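Local coordinates for protein NAD-dependent dehydrogenase (PDB 4Z0P) that reduces glyoxylate and hydroxypyruvate with NADPH as the hydride donor, and is caught here with NADPH and oxalate bound, at residues Ser6-Asp11 / Pro28-Ile33; Leu12-Glu17 / Ser288-Leu293; Val141-Met146 / Met162-Ile167; Thr194-Gly199 / Ala227-Asn232. All blocks are in the same frame, centred on the assembly; numbering follows the deposited sequence.

Contact 1: residues Ser6-Asp11 / Pro28-Ile33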
# COMPACT_ATOMS: atom_id res chain seq x y z
N SER A 6 -28.48 -12.21 -31.79
CA SER A 6 -27.12 -12.62 -32.08
C SER A 6 -26.50 -13.32 -30.88
O SER A 6 -26.64 -12.84 -29.74
CB SER A 6 -26.24 -11.42 -32.43
OG SER A 6 -24.91 -11.87 -32.60
N PRO A 7 -25.80 -14.43 -31.14
CA PRO A 7 -24.88 -14.93 -30.10
C PRO A 7 -23.77 -13.95 -29.75
O PRO A 7 -23.56 -12.94 -30.45
CB PRO A 7 -24.28 -16.20 -30.73
CG PRO A 7 -25.24 -16.60 -31.81
CD PRO A 7 -25.83 -15.32 -32.32
N VAL A 8 -23.05 -14.27 -28.68
CA VAL A 8 -21.87 -13.52 -28.28
C VAL A 8 -20.74 -14.52 -28.23
O VAL A 8 -20.86 -15.54 -27.56
CB VAL A 8 -22.00 -12.85 -26.89
CG1 VAL A 8 -20.74 -12.08 -26.54
CG2 VAL A 8 -23.19 -11.91 -26.86
N ILE A 9 -19.69 -14.23 -28.98
CA ILE A 9 -18.46 -15.03 -28.94
C ILE A 9 -17.60 -14.53 -27.78
O ILE A 9 -17.38 -13.34 -27.64
CB ILE A 9 -17.67 -14.85 -30.24
CG1 ILE A 9 -18.44 -15.46 -31.42
CG2 ILE A 9 -16.28 -15.45 -30.13
CD1 ILE A 9 -18.03 -14.90 -32.77
N VAL A 10 -17.10 -15.49 -27.00
CA VAL A 10 -16.19 -15.22 -25.88
C VAL A 10 -14.87 -15.97 -26.19
O VAL A 10 -14.84 -17.20 -26.27
CB VAL A 10 -16.79 -15.67 -24.54
CG1 VAL A 10 -15.79 -15.48 -23.40
CG2 VAL A 10 -18.07 -14.88 -24.24
N ASP A 11 -13.80 -15.20 -26.39
CA ASP A 11 -12.47 -15.76 -26.67
C ASP A 11 -11.45 -15.03 -25.81
O ASP A 11 -10.72 -14.15 -26.29
CB ASP A 11 -12.11 -15.66 -28.15
CG ASP A 11 -10.86 -16.38 -28.51
OD1 ASP A 11 -10.33 -17.17 -27.72
OD2 ASP A 11 -10.37 -16.17 -29.62
N PRO A 28 -28.30 -12.78 -21.06
CA PRO A 28 -29.56 -13.52 -21.05
C PRO A 28 -30.26 -13.41 -22.40
O PRO A 28 -30.26 -12.34 -23.02
CB PRO A 28 -30.36 -12.87 -19.91
CG PRO A 28 -29.64 -11.62 -19.56
CD PRO A 28 -28.21 -11.82 -19.95
N GLY A 29 -30.79 -14.52 -22.89
CA GLY A 29 -31.50 -14.55 -24.16
C GLY A 29 -30.61 -14.75 -25.39
O GLY A 29 -31.13 -14.84 -26.50
N ARG A 30 -29.29 -14.83 -25.20
CA ARG A 30 -28.33 -15.03 -26.31
C ARG A 30 -27.54 -16.29 -26.07
O ARG A 30 -27.18 -16.59 -24.94
CB ARG A 30 -27.32 -13.88 -26.39
CG ARG A 30 -27.94 -12.52 -26.61
CD ARG A 30 -26.89 -11.44 -26.65
NE ARG A 30 -27.54 -10.14 -26.79
CZ ARG A 30 -27.94 -9.61 -27.94
NH1 ARG A 30 -27.74 -10.21 -29.11
NH2 ARG A 30 -28.53 -8.43 -27.92
N GLU A 31 -27.22 -16.99 -27.14
CA GLU A 31 -26.27 -18.08 -27.08
C GLU A 31 -24.89 -17.48 -26.83
O GLU A 31 -24.54 -16.47 -27.45
CB GLU A 31 -26.27 -18.87 -28.39
CG GLU A 31 -25.37 -20.10 -28.32
CD GLU A 31 -25.25 -20.87 -29.62
OE1 GLU A 31 -25.81 -20.45 -30.66
OE2 GLU A 31 -24.55 -21.91 -29.59
N VAL A 32 -24.13 -18.07 -25.90
CA VAL A 32 -22.77 -17.64 -25.60
C VAL A 32 -21.87 -18.75 -26.10
O VAL A 32 -22.09 -19.91 -25.77
CB VAL A 32 -22.56 -17.41 -24.09
CG1 VAL A 32 -21.13 -16.97 -23.82
CG2 VAL A 32 -23.54 -16.35 -23.60
N ILE A 33 -20.90 -18.41 -26.94
CA ILE A 33 -20.03 -19.38 -27.59
C ILE A 33 -18.62 -19.12 -27.04
O ILE A 33 -17.92 -18.21 -27.49
CB ILE A 33 -20.08 -19.22 -29.12
CG1 ILE A 33 -21.51 -19.36 -29.63
CG2 ILE A 33 -19.19 -20.23 -29.78
CD1 ILE A 33 -21.69 -19.00 -31.08
O HOH W 1 -29.15 -9.35 -31.53
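R30 reaches across to the loop that leads into strand 8-12 and ties it down at S6. Its CB lies 3.6 Å from S6 O. With CG anti to the carbonyl carbon (chi1 -60°) and the chain extended from CG to NE, CG and CD each pass 3.4 Å from S6 O before the chain reaches its tip. CD is also where the apolar contact falls: it packs against V8 CG2 at 3.7 Å, the two side chains crossing at a slant. At the tip, NH1 donates to S6 O over 2.9 Å, in the carbonyl plane on a lone pair and only 3° out of the guanidinium plane. Water 1 accepts from both NH1 and S6 N, so the loop backbone is gripped at two points, once directly and once through the solvent. S6 OG donates to P7 O and is also hydrogen-bonded to D49 N.

Beyond S6 the chains pair as parallel strands. V8 N donates to E31 O, I33 N to V8 O, and V10 N to I33 O, the last a straight bond of 177° at the hydrogen although the donor stands above the carbonyl plane. P7 CB touches I33 CD1 at 3.8 Å, and V10 CG2 meets V32 CG1 at 3.7 Å.

This is the first crossover of a beta-alpha-beta unit, strand 8-12, helix 16-23 and strand 32-34, with strand 32-34 outermost in its five-stranded parallel sheet. V10 and V32 lean on helix 16-23, while V8 and R30 lie against I301 of helix 290-305, where E305 forms a salt bridge with R30 NH2.

Contact 2: residues Leu12-Glu17 / Ser288-Leu293; sequences LKFIPE and SDVRAL
F14 carries its CG anti to the carbonyl carbon (chi1 -70°), which sends the ring toward the start of helix 290-305, and V290 answers with CG2, anti to its own carbonyl carbon. The two meet at F14 CD2 and V290 CG2, 3.6 Å apart, the side chains slanting across one another. L293 enters at the rim of the ring: its CD2 sits near the ring plane, 3.9 Å from F14 CE2. The same methyl also meets L12 CD1 at 3.9 Å, tip to tip, so L293 CD2 is shared between the two residues. L12 CB lies over one face of the phenyl ring, 4.0 Å above the plane and shifted toward its rim. At the far end of the ring, F14 CZ touches S288 CB at 3.7 Å. With an alanine here in place of F14 the ring is gone, and V290 CG2 and S288 CB would probably lose their partner while a gap opens beside L293 CD2.

D289, at the N-cap, accepts from A292 N through OD1 (3.1 Å), a capping bond in the first turn, which carries V290 and L293. S288 OG is bound to G73 O, and F14 also meets the ring of W54, a residue of the oxalate pocket.

No hydrogen bond crosses between 12-17 and 288-293; the join is made by the F14 ring, the methyls of L12, V290 and L293, and S288 CB. Dispersion and shape fit thus hold the end of strand 8-12 and the loop after it against the start of helix 290-305, with the S288 side chain about 4 Å from bound oxalate.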
# COMPACT_ATOMS: atom_id res chain seq x y z
N LEU A 12 -11.41 -15.42 -24.53
CA LEU A 12 -10.65 -14.71 -23.52
C LEU A 12 -9.60 -15.59 -22.90
O LEU A 12 -9.94 -16.54 -22.21
CB LEU A 12 -11.59 -14.28 -22.38
CG LEU A 12 -12.66 -13.26 -22.74
CD1 LEU A 12 -13.63 -13.07 -21.57
CD2 LEU A 12 -12.03 -11.95 -23.12
N LYS A 13 -8.32 -15.23 -23.08
CA LYS A 13 -7.25 -16.00 -22.48
C LYS A 13 -7.03 -15.48 -21.06
O LYS A 13 -6.04 -14.82 -20.78
CB LYS A 13 -5.97 -15.92 -23.32
CG LYS A 13 -4.88 -16.88 -22.93
CD LYS A 13 -3.97 -17.18 -24.13
CE LYS A 13 -2.73 -17.97 -23.75
NZ LYS A 13 -1.62 -17.09 -23.30
N PHE A 14 -7.99 -15.78 -20.20
CA PHE A 14 -7.97 -15.44 -18.78
C PHE A 14 -7.91 -16.78 -18.03
O PHE A 14 -7.94 -17.85 -18.64
CB PHE A 14 -9.28 -14.75 -18.38
CG PHE A 14 -9.46 -13.36 -18.92
CD1 PHE A 14 -8.43 -12.61 -19.49
CD2 PHE A 14 -10.71 -12.77 -18.79
CE1 PHE A 14 -8.66 -11.32 -19.94
CE2 PHE A 14 -10.93 -11.48 -19.25
CZ PHE A 14 -9.93 -10.77 -19.84
N ILE A 15 -7.88 -16.71 -16.70
CA ILE A 15 -7.96 -17.94 -15.88
C ILE A 15 -9.28 -18.65 -16.21
O ILE A 15 -10.37 -18.06 -16.08
CB ILE A 15 -7.82 -17.60 -14.38
CG1 ILE A 15 -6.40 -17.11 -14.09
CG2 ILE A 15 -8.13 -18.81 -13.52
CD1 ILE A 15 -6.23 -16.38 -12.78
N PRO A 16 -9.22 -19.92 -16.72
CA PRO A 16 -10.44 -20.55 -17.25
C PRO A 16 -11.59 -20.66 -16.26
O PRO A 16 -12.72 -20.40 -16.62
CB PRO A 16 -9.98 -21.96 -17.66
CG PRO A 16 -8.50 -21.87 -17.80
CD PRO A 16 -8.02 -20.74 -16.95
N GLU A 17 -11.27 -20.99 -15.01
CA GLU A 17 -12.28 -21.14 -13.96
C GLU A 17 -13.06 -19.82 -13.76
O GLU A 17 -14.24 -19.85 -13.47
CB GLU A 17 -11.66 -21.61 -12.64
CG GLU A 17 -11.10 -23.03 -12.66
CD GLU A 17 -9.78 -23.21 -13.41
OE1 GLU A 17 -9.11 -22.20 -13.77
OE2 GLU A 17 -9.40 -24.39 -13.65
N SER A 288 -8.92 -8.40 -15.07
CA SER A 288 -10.30 -8.15 -15.50
C SER A 288 -11.26 -9.07 -14.73
O SER A 288 -11.15 -10.29 -14.79
CB SER A 288 -10.44 -8.39 -17.01
OG SER A 288 -9.79 -7.38 -17.77
N ASP A 289 -12.19 -8.46 -14.01
CA ASP A 289 -13.28 -9.15 -13.34
C ASP A 289 -14.24 -9.57 -14.45
O ASP A 289 -14.85 -8.72 -15.09
CB ASP A 289 -13.94 -8.16 -12.35
CG ASP A 289 -15.13 -8.72 -11.62
OD1 ASP A 289 -15.91 -9.52 -12.19
OD2 ASP A 289 -15.34 -8.32 -10.45
N VAL A 290 -14.34 -10.87 -14.69
CA VAL A 290 -15.05 -11.35 -15.88
C VAL A 290 -16.54 -11.07 -15.74
O VAL A 290 -17.20 -10.71 -16.72
CB VAL A 290 -14.78 -12.84 -16.20
CG1 VAL A 290 -15.40 -13.21 -17.54
CG2 VAL A 290 -13.28 -13.09 -16.26
N ARG A 291 -17.08 -11.20 -14.54
CA ARG A 291 -18.50 -10.82 -14.36
C ARG A 291 -18.72 -9.35 -14.77
O ARG A 291 -19.66 -9.02 -15.47
CB ARG A 291 -18.95 -11.05 -12.91
CG ARG A 291 -20.44 -10.87 -12.67
CD ARG A 291 -20.82 -11.24 -11.23
N ALA A 292 -17.86 -8.45 -14.28
CA ALA A 292 -17.97 -7.03 -14.57
C ALA A 292 -17.77 -6.75 -16.07
O ALA A 292 -18.47 -5.91 -16.64
CB ALA A 292 -16.98 -6.22 -13.71
N LEU A 293 -16.83 -7.45 -16.69
CA LEU A 293 -16.63 -7.39 -18.13
C LEU A 293 -17.90 -7.73 -18.90
O LEU A 293 -18.32 -6.98 -19.78
CB LEU A 293 -15.50 -8.33 -18.54
CG LEU A 293 -15.21 -8.40 -20.04
CD1 LEU A 293 -14.77 -7.06 -20.62
CD2 LEU A 293 -14.16 -9.49 -20.25

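Contact 3: residues Val141-Met146 / Met162-Ile167; sequences VTVGIM and MGFKVI
V143 CG2 and the F164 ring form the apolar heart of this pairing, CG2 coming to 3.6 Å from F164 CD1. V141 flanks the same ring, with CB at the edge near the ring plane and its side chain alongside, pointing the same way. Further along this face, I145 CD1 reaches V166 CG1 at 4.1 Å.

The opposite face belongs to T142, K165 and I167. I167 holds CG1 between its backbone N and carbonyl carbon (chi1 59°), and from there CG1 lies 3.9 Å from T142 CG2 and as far from G144 CA. T142 OG1 rests on K165 CG at 3.5 Å. A glycine at T142 would probably leave I167 CG1 without its methyl neighbour and the K165 chain without support on that side.

Four backbone bonds stitch the parallel strands: K165 N to V141 O, V143 N to K165 O, I167 N to V143 O and I145 N to I167 O. The first is the most bent, 140° at the hydrogen. K165 then bends away, its NZ forming a salt bridge with E180.

The pair is the opening beta-alpha-beta crossover of the Rossmann domain. Helix 150-161 packs over V143, I145, F164 and V166, helix 187-193 lies against I167, and strand 196-199 continues the sheet beyond strand 142-146.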
# COMPACT_ATOMS: atom_id res chain seq x y z
N VAL A 141 8.25 12.44 -0.85
CA VAL A 141 8.45 11.79 -2.16
C VAL A 141 7.46 12.35 -3.16
O VAL A 141 6.25 12.45 -2.89
CB VAL A 141 8.26 10.27 -2.04
CG1 VAL A 141 8.22 9.56 -3.41
CG2 VAL A 141 9.37 9.70 -1.16
N THR A 142 7.97 12.70 -4.34
CA THR A 142 7.12 13.08 -5.46
C THR A 142 6.95 11.89 -6.38
O THR A 142 7.94 11.36 -6.93
CB THR A 142 7.69 14.29 -6.23
OG1 THR A 142 7.69 15.43 -5.36
CG2 THR A 142 6.81 14.60 -7.42
N VAL A 143 5.71 11.45 -6.53
CA VAL A 143 5.34 10.41 -7.50
C VAL A 143 4.90 11.12 -8.76
O VAL A 143 4.02 11.99 -8.73
CB VAL A 143 4.22 9.49 -7.00
CG1 VAL A 143 3.91 8.41 -8.04
CG2 VAL A 143 4.58 8.87 -5.65
N GLY A 144 5.51 10.75 -9.87
CA GLY A 144 5.18 11.34 -11.16
C GLY A 144 4.57 10.27 -12.03
O GLY A 144 5.22 9.25 -12.26
N ILE A 145 3.35 10.48 -12.51
CA ILE A 145 2.64 9.48 -13.30
C ILE A 145 2.59 9.91 -14.75
O ILE A 145 2.10 11.00 -15.05
CB ILE A 145 1.21 9.26 -12.78
CG1 ILE A 145 1.25 8.77 -11.32
CG2 ILE A 145 0.49 8.24 -13.66
CD1 ILE A 145 -0.07 8.88 -10.62
N MET A 146 3.15 9.07 -15.63
CA MET A 146 3.04 9.25 -17.08
C MET A 146 1.83 8.46 -17.57
O MET A 146 1.80 7.23 -17.50
CB MET A 146 4.32 8.84 -17.79
CG MET A 146 5.45 9.82 -17.55
SD MET A 146 7.07 9.36 -18.16
CE MET A 146 6.81 9.38 -19.90
N MET A 162 -3.06 9.49 0.37
CA MET A 162 -2.19 8.79 1.32
C MET A 162 -0.98 9.61 1.76
O MET A 162 -0.23 9.18 2.63
CB MET A 162 -1.74 7.46 0.74
CG MET A 162 -2.79 6.35 0.85
SD MET A 162 -3.17 5.89 2.53
CE MET A 162 -1.58 5.28 3.09
N GLY A 163 -0.79 10.78 1.14
CA GLY A 163 0.21 11.76 1.57
C GLY A 163 1.32 12.03 0.56
O GLY A 163 2.10 12.95 0.76
N PHE A 164 1.44 11.23 -0.52
CA PHE A 164 2.46 11.51 -1.52
C PHE A 164 2.23 12.85 -2.20
O PHE A 164 1.10 13.31 -2.36
CB PHE A 164 2.49 10.43 -2.60
CG PHE A 164 3.02 9.10 -2.13
CD1 PHE A 164 4.39 8.88 -2.07
CD2 PHE A 164 2.16 8.06 -1.77
CE1 PHE A 164 4.90 7.67 -1.63
CE2 PHE A 164 2.67 6.84 -1.33
CZ PHE A 164 4.04 6.64 -1.26
N LYS A 165 3.33 13.50 -2.58
CA LYS A 165 3.24 14.58 -3.56
C LYS A 165 3.08 13.92 -4.90
O LYS A 165 3.84 13.00 -5.22
CB LYS A 165 4.51 15.45 -3.50
CG LYS A 165 4.53 16.58 -4.52
CD LYS A 165 3.83 17.82 -4.01
CE LYS A 165 3.86 18.93 -5.04
NZ LYS A 165 3.06 18.59 -6.25
N VAL A 166 2.13 14.38 -5.70
CA VAL A 166 1.85 13.72 -6.97
C VAL A 166 1.78 14.73 -8.08
O VAL A 166 1.14 15.77 -7.94
CB VAL A 166 0.51 12.93 -6.91
CG1 VAL A 166 0.31 12.19 -8.22
CG2 VAL A 166 0.49 11.95 -5.76
N ILE A 167 2.44 14.41 -9.18
CA ILE A 167 2.32 15.17 -10.41
C ILE A 167 2.05 14.21 -11.56
O ILE A 167 2.39 13.04 -11.49
CB ILE A 167 3.57 16.04 -10.69
CG1 ILE A 167 4.85 15.18 -10.80
CG2 ILE A 167 3.73 17.08 -9.59
CD1 ILE A 167 6.12 15.96 -11.07

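Contact 4: residues Thr194-Gly199 / Ala227-Asn232; sequences TDFLVG and APVFIN
A227 O and D195 O are bridged by water 2, which donates to both, though only weakly to D195 O. P228, just before strand 229-232, sets its CB 3.4 Å from D195 O, and V229 N donates to that same oxygen.

V229 then lies beside F196, the side chains pointing the same way, and F196 CD1 approaches V229 CB to 3.8 Å; V229 O accepts from L197 N. F230 goes to the other face. Its CG is anti to the backbone N (chi1 177°), which carries the ring to L197, where CD1 meets L197 CD2 at 3.9 Å, and on to the rings of F211 and F216.

Back on the first face, I231 is held at both backbone ends: I231 N donates to L197 O and I231 O accepts from G199 N, each over 2.7 Å. Its CD1 touches V198 CG2 at 4.1 Å. N232 closes the strand beside G199, and a CB on G199 would clash with N232 OD1. That oxygen accepts from G234 N, while ND2 donates to Q239 OE1.

The chemistry is therefore a buried parallel pair, four backbone bonds between apolar faces, with the one polar side chain of strand 229-232 at its C-terminal end. There the buried amide of N232 is satisfied at both its oxygen and its nitrogen, next to A233, an NADPH-binding residue.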
# COMPACT_ATOMS: atom_id res chain seq x y z
N THR A 194 10.50 14.26 -10.35
CA THR A 194 9.93 12.97 -10.02
C THR A 194 10.93 12.07 -9.32
O THR A 194 11.99 11.81 -9.85
CB THR A 194 9.38 12.29 -11.29
OG1 THR A 194 8.28 13.07 -11.77
CG2 THR A 194 8.90 10.87 -10.98
N ASP A 195 10.56 11.58 -8.14
CA ASP A 195 11.32 10.56 -7.42
C ASP A 195 10.90 9.14 -7.76
O ASP A 195 11.75 8.26 -7.93
CB ASP A 195 11.18 10.75 -5.90
CG ASP A 195 11.59 12.13 -5.42
OD1 ASP A 195 12.71 12.57 -5.78
OD2 ASP A 195 10.80 12.80 -4.67
N PHE A 196 9.60 8.88 -7.77
CA PHE A 196 9.04 7.59 -8.17
C PHE A 196 8.26 7.81 -9.46
O PHE A 196 7.22 8.48 -9.44
CB PHE A 196 8.03 7.03 -7.15
CG PHE A 196 8.60 6.60 -5.80
CD1 PHE A 196 9.94 6.72 -5.45
CD2 PHE A 196 7.72 6.08 -4.85
CE1 PHE A 196 10.39 6.31 -4.19
CE2 PHE A 196 8.16 5.68 -3.59
CZ PHE A 196 9.49 5.80 -3.27
N LEU A 197 8.74 7.23 -10.56
CA LEU A 197 8.08 7.34 -11.85
C LEU A 197 7.14 6.17 -12.04
O LEU A 197 7.58 5.02 -11.97
CB LEU A 197 9.11 7.33 -12.98
CG LEU A 197 8.53 7.44 -14.40
CD1 LEU A 197 7.80 8.74 -14.60
CD2 LEU A 197 9.63 7.30 -15.43
N VAL A 198 5.87 6.45 -12.33
CA VAL A 198 4.85 5.43 -12.57
C VAL A 198 4.38 5.54 -14.01
O VAL A 198 3.88 6.59 -14.43
CB VAL A 198 3.63 5.61 -11.65
CG1 VAL A 198 2.51 4.62 -11.99
CG2 VAL A 198 4.05 5.39 -10.19
N GLY A 199 4.51 4.44 -14.75
CA GLY A 199 4.02 4.35 -16.11
C GLY A 199 2.62 3.72 -16.19
O GLY A 199 2.44 2.55 -15.84
N ALA A 227 18.09 8.64 -5.34
CA ALA A 227 18.02 7.93 -6.60
C ALA A 227 16.56 7.60 -6.87
O ALA A 227 15.83 7.24 -5.95
CB ALA A 227 18.84 6.64 -6.55
N PRO A 228 16.13 7.72 -8.11
CA PRO A 228 14.73 7.47 -8.44
C PRO A 228 14.39 5.98 -8.57
O PRO A 228 15.27 5.13 -8.72
CB PRO A 228 14.58 8.18 -9.80
CG PRO A 228 15.94 8.02 -10.43
CD PRO A 228 16.89 8.18 -9.29
N VAL A 229 13.09 5.70 -8.55
CA VAL A 229 12.49 4.39 -8.79
C VAL A 229 11.60 4.42 -10.02
O VAL A 229 10.92 5.41 -10.28
CB VAL A 229 11.65 4.00 -7.54
CG1 VAL A 229 10.85 2.73 -7.75
CG2 VAL A 229 12.61 3.83 -6.37
N PHE A 230 11.58 3.31 -10.76
CA PHE A 230 10.74 3.15 -11.94
C PHE A 230 9.70 2.07 -11.72
O PHE A 230 10.03 0.92 -11.40
CB PHE A 230 11.58 2.77 -13.16
CG PHE A 230 10.79 2.53 -14.41
CD1 PHE A 230 9.87 3.48 -14.87
CD2 PHE A 230 10.97 1.39 -15.16
CE1 PHE A 230 9.15 3.27 -16.04
CE2 PHE A 230 10.25 1.18 -16.34
CZ PHE A 230 9.34 2.12 -16.78
N ILE A 231 8.44 2.43 -11.94
CA ILE A 231 7.31 1.52 -11.72
C ILE A 231 6.49 1.51 -12.99
O ILE A 231 6.03 2.58 -13.45
CB ILE A 231 6.45 2.04 -10.56
CG1 ILE A 231 7.24 1.99 -9.25
CG2 ILE A 231 5.11 1.28 -10.46
CD1 ILE A 231 6.64 2.91 -8.20
N ASN A 232 6.37 0.35 -13.63
CA ASN A 232 5.59 0.27 -14.88
C ASN A 232 4.51 -0.78 -14.86
O ASN A 232 4.78 -1.96 -14.63
CB ASN A 232 6.49 0.04 -16.09
CG ASN A 232 5.76 0.24 -17.43
OD1 ASN A 232 4.68 0.85 -17.51
ND2 ASN A 232 6.37 -0.24 -18.49
O HOH W 2 13.32 7.55 -5.05

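In the fold
Contacts 1 and 2 lie on one side of the chain's centre, contacts 3 and 4 on the other; contact 1 pairs strands of the five-stranded sheet, contacts 3 and 4 strands of the Rossmann sheet. The first segments of contacts 1 and 2 adjoin in the sequence, and helix 290-305, part of contact 2, also packs on contact 1. Contacts 3 and 4, centres 10 Å apart, are linked by probable hydrogen bonds from T142 N to D195 OD2 (2.8 Å) and from M146 N to V198 O (2.9 Å). The cofactor lies between: the S288 side chain of contact 2 is about 7 Å from bound NADPH. In contact 4 the N232 side chain is about 7 Å from bound NADPH.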